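Local coordinates for L-lactate dehydrogenase (Trichomonas vaginalis, PDB 4UUL), which catalyses the NAD-dependent interconversion of pyruvate and L-lactate and probably, as in its malate dehydrogenase relatives, also acts on malate, at residues H6-G11 / A83-S88; L126-P131 / S152-L157; N135-M140 / G282-F287. The protein carries 1 engineered substitution. All blocks are in the same frame, centred on the assembly; numbering follows the deposited sequence. Where two conformers were deposited one is given.

Contact 1 (H6-G11 / A83-S88)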
loop_
_atom_site.group_PDB
_atom_site.type_symbol
_atom_site.label_atom_id
_atom_site.label_comp_id
_atom_site.label_asym_id
_atom_site.label_seq_id
_atom_site.Cartn_x
_atom_site.Cartn_y
_atom_site.Cartn_z
ATOM N N HIS B 6 -10.245 -15.680 -6.237
ATOM C CA HIS B 6 -10.875 -15.349 -4.984
ATOM C C HIS B 6 -9.878 -15.393 -3.848
ATOM O O HIS B 6 -9.273 -16.433 -3.565
ATOM C CB HIS B 6 -12.079 -16.268 -4.741
ATOM C CG HIS B 6 -13.261 -15.882 -5.560
ATOM N ND1 HIS B 6 -14.454 -15.459 -5.018
ATOM C CD2 HIS B 6 -13.427 -15.845 -6.908
ATOM C CE1 HIS B 6 -15.295 -15.137 -6.001
ATOM N NE2 HIS B 6 -14.696 -15.382 -7.152
ATOM N N VAL B 7 -9.705 -14.267 -3.162
ATOM C CA VAL B 7 -8.667 -14.085 -2.162
ATOM C C VAL B 7 -9.287 -13.706 -0.845
ATOM O O VAL B 7 -9.971 -12.705 -0.744
ATOM C CB VAL B 7 -7.717 -12.928 -2.613
ATOM C CG1 VAL B 7 -6.655 -12.696 -1.554
ATOM C CG2 VAL B 7 -7.126 -13.204 -3.986
ATOM N N LEU B 8 -8.995 -14.498 0.183
ATOM C CA LEU B 8 -9.460 -14.216 1.540
ATOM C C LEU B 8 -8.380 -13.461 2.325
ATOM O O LEU B 8 -7.207 -13.817 2.304
ATOM C CB LEU B 8 -9.768 -15.517 2.274
ATOM C CG LEU B 8 -10.008 -15.417 3.775
ATOM C CD1 LEU B 8 -11.226 -14.549 4.129
ATOM C CD2 LEU B 8 -10.145 -16.783 4.387
ATOM N N ILE B 9 -8.803 -12.431 3.054
ATOM C CA ILE B 9 -8.001 -11.769 4.074
ATOM C C ILE B 9 -8.793 -11.787 5.372
ATOM O O ILE B 9 -9.906 -11.293 5.410
ATOM C CB ILE B 9 -7.663 -10.299 3.700
ATOM C CG1 ILE B 9 -6.956 -10.242 2.337
ATOM C CG2 ILE B 9 -6.840 -9.661 4.797
ATOM C CD1 ILE B 9 -6.875 -8.812 1.783
ATOM N N THR B 10 -8.255 -12.449 6.406
ATOM C CA THR B 10 -8.866 -12.421 7.716
ATOM C C THR B 10 -8.365 -11.236 8.504
ATOM O O THR B 10 -7.342 -10.645 8.170
ATOM C CB THR B 10 -8.625 -13.737 8.509
ATOM O OG1 THR B 10 -7.245 -13.784 8.821
ATOM C CG2 THR B 10 -9.095 -14.912 7.708
ATOM N N GLY B 11 -9.076 -10.838 9.562
ATOM C CA GLY B 11 -8.690 -9.603 10.256
ATOM C C GLY B 11 -8.691 -8.396 9.336
ATOM O O GLY B 11 -7.884 -7.478 9.478
ATOM N N ALA B 83 -5.508 -17.535 0.703
ATOM C CA ALA B 83 -5.893 -16.907 1.919
ATOM C C ALA B 83 -4.696 -16.344 2.622
ATOM O O ALA B 83 -3.634 -16.965 2.730
ATOM C CB ALA B 83 -6.557 -17.933 2.858
ATOM N N PHE B 84 -4.889 -15.137 3.156
ATOM C CA PHE B 84 -3.942 -14.463 4.040
ATOM C C PHE B 84 -4.561 -14.508 5.441
ATOM O O PHE B 84 -5.495 -13.748 5.746
ATOM C CB PHE B 84 -3.725 -13.030 3.585
ATOM C CG PHE B 84 -3.038 -12.910 2.255
ATOM C CD1 PHE B 84 -3.753 -12.958 1.061
ATOM C CD2 PHE B 84 -1.665 -12.738 2.198
ATOM C CE1 PHE B 84 -3.120 -12.834 -0.141
ATOM C CE2 PHE B 84 -1.041 -12.600 0.943
ATOM C CZ PHE B 84 -1.787 -12.645 -0.206
ATOM N N LEU B 85 -4.041 -15.428 6.274
ATOM C CA LEU B 85 -4.593 -15.612 7.636
ATOM C C LEU B 85 -3.832 -14.666 8.554
ATOM O O LEU B 85 -2.834 -15.033 9.211
ATOM C CB LEU B 85 -4.501 -17.061 8.078
ATOM C CG LEU B 85 -5.290 -18.043 7.262
ATOM C CD1 LEU B 85 -5.236 -19.395 7.897
ATOM C CD2 LEU B 85 -6.723 -17.664 6.936
ATOM N N VAL B 86 -4.313 -13.430 8.600
ATOM C CA VAL B 86 -3.686 -12.356 9.364
ATOM C C VAL B 86 -4.179 -12.339 10.799
ATOM O O VAL B 86 -3.411 -12.122 11.735
ATOM C CB VAL B 86 -4.027 -10.991 8.715
ATOM C CG1 VAL B 86 -3.549 -9.822 9.540
ATOM C CG2 VAL B 86 -3.409 -10.976 7.310
ATOM N N ALA B 87 -5.475 -12.583 10.988
ATOM C CA ALA B 87 -6.093 -12.512 12.310
ATOM C C ALA B 87 -5.505 -13.581 13.219
ATOM O O ALA B 87 -5.334 -14.721 12.820
ATOM C CB ALA B 87 -7.640 -12.699 12.216
ATOM N N SER B 88 -5.356 -13.232 14.492
ATOM C CA SER B 88 -4.968 -14.171 15.539
ATOM C C SER B 88 -5.362 -13.540 16.881
ATOM O O SER B 88 -5.728 -12.389 16.943
ATOM C CB SER B 88 -3.491 -14.438 15.486
ATOM O OG SER B 88 -2.756 -13.304 15.790
HETATM O O HOH W 1 -6.525 -15.750 10.512
#

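Contact 2 (L126-P131 / S152-L157)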
loop_
_atom_site.group_PDB
_atom_site.type_symbol
_atom_site.label_atom_id
_atom_site.label_comp_id
_atom_site.label_asym_id
_atom_site.label_seq_id
_atom_site.Cartn_x
_atom_site.Cartn_y
_atom_site.Cartn_z
ATOM N N LEU B 126 -1.628 -18.899 3.468
ATOM C CA LEU B 126 -0.479 -18.260 4.072
ATOM C C LEU B 126 -0.839 -17.778 5.472
ATOM O O LEU B 126 -1.667 -16.881 5.644
ATOM C CB LEU B 126 -0.029 -17.092 3.226
ATOM C CG LEU B 126 1.137 -16.279 3.789
ATOM C CD1 LEU B 126 2.357 -17.150 4.119
ATOM C CD2 LEU B 126 1.531 -15.176 2.826
ATOM N N VAL B 127 -0.212 -18.375 6.471
ATOM C CA VAL B 127 -0.475 -18.048 7.868
ATOM C C VAL B 127 0.495 -16.986 8.337
ATOM O O VAL B 127 1.721 -17.133 8.261
ATOM C CB VAL B 127 -0.371 -19.308 8.743
ATOM C CG1 VAL B 127 -0.712 -18.969 10.170
ATOM C CG2 VAL B 127 -1.265 -20.383 8.184
ATOM N N ILE B 128 -0.074 -15.869 8.806
ATOM C CA ILE B 128 0.663 -14.702 9.223
ATOM C C ILE B 128 0.494 -14.429 10.698
ATOM O O ILE B 128 1.482 -14.133 11.391
ATOM C CB ILE B 128 0.239 -13.494 8.397
ATOM C CG1 ILE B 128 0.556 -13.766 6.906
ATOM C CG2 ILE B 128 0.905 -12.207 8.870
ATOM C CD1 ILE B 128 -0.156 -12.912 5.931
ATOM N N GLY B 129 -0.713 -14.542 11.207
ATOM C CA GLY B 129 -0.972 -14.272 12.626
ATOM C C GLY B 129 -0.147 -15.178 13.531
ATOM O O GLY B 129 -0.005 -16.358 13.291
ATOM N N ASN B 130 0.372 -14.576 14.577
ATOM C CA ASN B 130 1.233 -15.321 15.450
ATOM C C ASN B 130 0.496 -16.135 16.511
ATOM O O ASN B 130 -0.631 -15.830 16.908
ATOM C CB ASN B 130 2.311 -14.438 16.051
ATOM C CG ASN B 130 3.531 -14.297 15.118
ATOM O OD1 ASN B 130 4.022 -15.271 14.457
ATOM N ND2 ASN B 130 4.015 -13.075 15.045
ATOM N N PRO B 131 1.125 -17.244 16.954
ATOM C CA PRO B 131 2.411 -17.806 16.540
ATOM C C PRO B 131 2.266 -18.592 15.227
ATOM O O PRO B 131 1.543 -19.580 15.184
ATOM C CB PRO B 131 2.773 -18.731 17.722
ATOM C CG PRO B 131 1.435 -19.171 18.289
ATOM C CD PRO B 131 0.485 -18.049 18.034
ATOM N N SER B 152 1.411 -22.709 4.264
ATOM C CA SER B 152 2.733 -22.200 4.586
ATOM C C SER B 152 2.592 -21.048 5.583
ATOM O O SER B 152 1.489 -20.549 5.768
ATOM C CB SER B 152 3.509 -21.797 3.331
ATOM O OG SER B 152 2.915 -20.713 2.682
ATOM N N SER B 153 3.717 -20.648 6.160
ATOM C CA SER B 153 3.757 -19.551 7.091
ATOM C C SER B 153 4.829 -18.552 6.698
ATOM O O SER B 153 5.752 -18.847 5.942
ATOM C CB SER B 153 3.965 -20.026 8.525
ATOM O OG SER B 153 5.235 -20.623 8.757
ATOM N N LEU B 154 4.636 -17.297 7.116
ATOM C CA LEU B 154 5.430 -16.180 6.656
ATOM C C LEU B 154 6.699 -15.947 7.470
ATOM O O LEU B 154 6.609 -15.463 8.590
ATOM C CB LEU B 154 4.564 -14.898 6.693
ATOM C CG LEU B 154 5.213 -13.681 6.076
ATOM C CD1 LEU B 154 5.453 -13.870 4.598
ATOM C CD2 LEU B 154 4.389 -12.455 6.288
ATOM N N SER B 155 7.847 -16.146 6.858
ATOM C CA SER B 155 9.142 -15.801 7.454
ATOM C C SER B 155 9.873 -14.727 6.614
ATOM O O SER B 155 10.920 -14.257 7.042
ATOM C CB SER B 155 9.981 -17.056 7.707
ATOM O OG SER B 155 10.106 -17.750 6.537
ATOM N N MET B 156 9.239 -14.230 5.544
ATOM C CA MET B 156 9.959 -13.251 4.707
ATOM C C MET B 156 10.163 -11.864 5.328
ATOM O O MET B 156 11.058 -11.155 4.906
ATOM C CB MET B 156 9.288 -13.079 3.331
ATOM C CG MET B 156 9.771 -14.116 2.330
ATOM S SD MET B 156 11.521 -14.082 1.963
ATOM C CE MET B 156 11.664 -12.388 1.391
ATOM N N LEU B 157 9.349 -11.466 6.303
ATOM C CA LEU B 157 9.622 -10.218 6.977
ATOM C C LEU B 157 10.982 -10.271 7.647
ATOM O O LEU B 157 11.768 -9.308 7.562
ATOM C CB LEU B 157 8.547 -9.858 7.992
ATOM C CG LEU B 157 8.722 -8.600 8.823
ATOM C CD1 LEU B 157 8.945 -7.352 7.943
ATOM C CD2 LEU B 157 7.580 -8.421 9.768
#

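Contact 3 (N135-M140 / G282-F287)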
loop_
_atom_site.group_PDB
_atom_site.type_symbol
_atom_site.label_atom_id
_atom_site.label_comp_id
_atom_site.label_asym_id
_atom_site.label_seq_id
_atom_site.Cartn_x
_atom_site.Cartn_y
_atom_site.Cartn_z
ATOM N N ASN B 135 0.291 -22.057 14.511
ATOM C CA ASN B 135 -1.025 -21.865 13.986
ATOM C C ASN B 135 -1.221 -22.590 12.657
ATOM O O ASN B 135 -2.288 -23.171 12.411
ATOM C CB ASN B 135 -1.292 -20.374 13.799
ATOM C CG ASN B 135 -1.437 -19.619 15.120
ATOM O OD1 ASN B 135 -1.731 -20.191 16.164
ATOM N ND2 ASN B 135 -1.405 -18.291 15.027
ATOM N N CYS B 136 -0.188 -22.534 11.808
ATOM C CA CYS B 136 -0.236 -23.194 10.521
ATOM C C CYS B 136 -0.386 -24.722 10.679
ATOM O O CYS B 136 -1.200 -25.363 10.036
ATOM C CB CYS B 136 1.006 -22.854 9.721
ATOM S SG CYS B 136 1.002 -23.434 8.008
ATOM N N GLU B 137 0.458 -25.294 11.536
ATOM C CA GLU B 137 0.371 -26.733 11.813
ATOM C C GLU B 137 -1.030 -27.115 12.275
ATOM O O GLU B 137 -1.584 -28.121 11.844
ATOM C CB GLU B 137 1.415 -27.101 12.844
ATOM C CG GLU B 137 1.446 -28.563 13.251
ATOM C CD GLU B 137 1.828 -29.549 12.194
ATOM O OE1 GLU B 137 2.608 -29.208 11.286
ATOM O OE2 GLU B 137 1.401 -30.750 12.326
ATOM N N ILE B 138 -1.578 -26.367 13.239
ATOM C CA ILE B 138 -2.899 -26.679 13.774
ATOM C C ILE B 138 -3.949 -26.575 12.669
ATOM O O ILE B 138 -4.852 -27.431 12.604
ATOM C CB ILE B 138 -3.188 -25.795 15.014
ATOM C CG1 ILE B 138 -2.231 -26.141 16.183
ATOM C CG2 ILE B 138 -4.624 -25.904 15.445
ATOM C CD1 ILE B 138 -2.329 -27.576 16.711
ATOM N N ALA B 139 -3.924 -25.496 11.887
ATOM C CA ALA B 139 -4.934 -25.386 10.828
ATOM C C ALA B 139 -4.842 -26.560 9.881
ATOM O O ALA B 139 -5.876 -27.185 9.553
ATOM C CB ALA B 139 -4.772 -24.103 10.078
ATOM N N MET B 140 -3.621 -26.923 9.502
ATOM C CA MET B 140 -3.430 -28.036 8.583
ATOM C C MET B 140 -3.943 -29.351 9.177
ATOM O O MET B 140 -4.612 -30.121 8.480
ATOM C CB MET B 140 -1.952 -28.115 8.232
ATOM C CG MET B 140 -1.599 -29.286 7.335
ATOM S SD MET B 140 0.158 -29.432 6.961
ATOM C CE MET B 140 0.896 -29.540 8.556
ATOM N N GLY B 282 6.578 -33.231 10.805
ATOM C CA GLY B 282 5.518 -33.102 11.797
ATOM C C GLY B 282 5.272 -31.691 12.309
ATOM O O GLY B 282 4.346 -31.518 13.086
ATOM N N VAL B 283 6.091 -30.724 11.902
ATOM C CA VAL B 283 5.894 -29.332 12.247
ATOM C C VAL B 283 5.989 -28.507 10.949
ATOM O O VAL B 283 6.286 -29.052 9.884
ATOM C CB VAL B 283 6.892 -28.831 13.279
ATOM C CG1 VAL B 283 6.673 -29.508 14.629
ATOM C CG2 VAL B 283 8.330 -29.004 12.805
ATOM N N VAL B 284 5.750 -27.207 11.084
ATOM C CA VAL B 284 5.917 -26.218 10.019
ATOM C C VAL B 284 7.188 -25.463 10.372
ATOM O O VAL B 284 7.313 -24.919 11.476
ATOM C CB VAL B 284 4.679 -25.328 9.910
ATOM C CG1 VAL B 284 4.929 -24.139 8.956
ATOM C CG2 VAL B 284 3.481 -26.138 9.499
ATOM N N PHE B 285 8.149 -25.427 9.438
ATOM C CA PHE B 285 9.525 -25.025 9.732
ATOM C C PHE B 285 9.997 -24.134 8.583
ATOM O O PHE B 285 9.771 -24.478 7.420
ATOM C CB PHE B 285 10.338 -26.327 9.807
ATOM C CG PHE B 285 11.752 -26.194 10.354
ATOM C CD1 PHE B 285 12.819 -25.747 9.557
ATOM C CD2 PHE B 285 12.027 -26.595 11.650
ATOM C CE1 PHE B 285 14.085 -25.666 10.064
ATOM C CE2 PHE B 285 13.312 -26.508 12.144
ATOM C CZ PHE B 285 14.335 -26.051 11.384
ATOM N N SER B 286 10.615 -22.987 8.903
ATOM C CA SER B 286 11.110 -22.138 7.843
ATOM C C SER B 286 12.385 -22.714 7.230
ATOM O O SER B 286 13.335 -23.080 7.943
ATOM C CB SER B 286 11.368 -20.719 8.370
ATOM O OG SER B 286 11.762 -19.889 7.290
ATOM N N PHE B 287 12.345 -22.882 5.915
ATOM C CA PHE B 287 13.471 -23.386 5.110
ATOM C C PHE B 287 13.812 -22.384 4.018
ATOM O O PHE B 287 12.934 -21.606 3.605
ATOM C CB PHE B 287 13.076 -24.658 4.360
ATOM C CG PHE B 287 12.989 -25.928 5.205
ATOM C CD1 PHE B 287 14.101 -26.668 5.484
ATOM C CD2 PHE B 287 11.782 -26.366 5.698
ATOM C CE1 PHE B 287 14.046 -27.833 6.208
ATOM C CE2 PHE B 287 11.700 -27.558 6.423
ATOM C CZ PHE B 287 12.824 -28.292 6.647
HETATM O O HOH W 2 3.913 -30.984 9.080
#

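Contact 1 (H6-G11 / A83-S88)
Ile9 and Phe84 pair where the first and fourth strands of the Rossmann-type NAD-binding domain run side by side, the topological switch point of this fold. Strands 6-10 and 83-85 are parallel, their short axes 6° apart. Leu8 O accepts Phe84 N at 2.8 Å, and Phe84 O takes up Thr10 N at 3.1 Å. At the end of the strand Leu85 is the centre of an inverse gamma turn, and Thr10 reaches across to the turning chain. With chi1 at 69°, its OG1 sits between its own N and carbonyl carbon while CG2 packs on Leu85 CD2 at 3.7 Å. Ala87 N donates to Thr10 OG1 over 3.0 Å in a fairly straight bond (165°), whereas the equally near Val86 N is badly angled and binds only weakly. A water also lies on this hydroxyl, 2.7 Å from Thr10 OG1, and donates to Ala87 O. The hydroxyl thus ties the chain after strand 82-85 to the end of strand 5-10. Beside it the Ala87 methyl rests 3.5 Å from Gly11 N, at the start of the glycine-rich segment predicted to bind NAD. Two apolar faces flank the backbone pairing. On one, Val7 CG1 meets the edge of the Phe84 ring in its plane, 3.8 Å from Phe84 CE1, and Ile9 and Phe84 are covered by Leu20 of helix 15-25. On the other, Leu8 lies on Ala83, and Leu85 packs on Phe108 and Thr111 of helix 97-118. Strand 35-40 flanks strand 5-10 on its other edge.

Contact 2 (L126-P131 / S152-L157)
Leu126 and Leu154 both extend CG anti to the backbone N. In Leu126 (chi1 177°) a bend at chi2 of 54° lays CD1 along the neighbouring strand, 3.8 Å from Leu154 N and 4.1 Å from Leu154 CB. Leu154, with chi1 -173°, runs beside Ile128; the two side chains point the same way, and Leu154 CD2 touches Ile128 CG1 at 4.1 Å. Beneath these side chains the strands pair in parallel. Val127 N bonds to Ser152 O over 2.8 Å, and Leu154 N to Val127 O over 3.1 Å. Ser153 CA lies 3.4 Å from Val127 O, so this oxygen takes both an N-H and a CA-H from successive residues of the neighbouring chain. This is the last beta-alpha-beta unit of the Rossmann sheet, strand 124-127 and edge strand 151-153 joined through helix 132-141. Ser152 turns its hydroxyl to His251 NE2 of helix 242-257, near the methyl of Leu126 CD1, while Val127 packs on Cys136 of the crossover helix. Ile128 and Leu154 have both been seen touching NADH in this protein, as has Asn130, although no coenzyme is bound here. Ile128 and Leu154 meet each other through aliphatic carbons alone, which is consistent with an apolar surface against the coenzyme.

Contact 3 (N135-M140 / G282-F287)
Glu137 OE1 and Val283 O are bridged by a water that donates to both, at 3.1 Å from Glu137 OE1 and 3.2 Å from Val283 O. Glu137 leaves the helix with CG anti to its N (chi1 179°), then bends at chi2 (65°), which turns the carboxylate onto the chain ahead of the strand. There its OE1 also meets Val283 CA at 3.4 Å. The carboxylate comes close to a second carbonyl as well: Glu137 OE2 lies 3.1 Å from Gly282 O and Glu137 OE1 3.4 Å from the same atom, acceptors facing an acceptor. Lys324 NZ, from the long C-terminal helix 307-337, donates a hydrogen bond to Gly282 O and makes a long, weak ion pair with Glu137 OE2; its positive charge would be expected to offset the crowding of oxygens. The buried setting and the nearby carbonyl could raise the affinity of the carboxylate for a proton, while the lysine would act the other way. The contact joins the two halves of the subunit: helix 132-141 is the crossover helix of the last beta-alpha-beta unit of the NAD-binding domain, and strand 284-291 is the middle strand of a three-stranded antiparallel sheet in the C-terminal domain. The helix and strand segments run at 129° to each other. Between them Val284 faces the helix, and its CG2 lies 4.0 Å from Cys136 SG. The same methyl, Val284 CG2, meets the backbone N of Glu137 at 3.7 Å. More loosely, Val284 CG2 approaches Met140 CE at 4.4 Å. Cys136 and Met140 also pack on Phe151 of the adjoining edge strand, and Val284 O accepts a hydrogen bond from Asn133 ND2, farther back on the same helix.

From the N terminus, contact 1 closes first, bringing strand 82-85 back beside strand 5-10 after a 71-residue excursion. Strand 124-127 then pairs with the far edge of 82-85, with Leu85 N on Leu126 O, so contacts 1 and 2 share one sheet though they lie in series. Contact 2 closes a short loop around helix 132-141. Contact 3 starts on that helix and is completed only 141 residues later; it therefore crosses contact 2. The two touch through Ser155 OG with Ser286 OG and Gly129 O with Asn135 ND2. Together they run from the Rossmann sheet centre, through its edge, into the C-terminal domain.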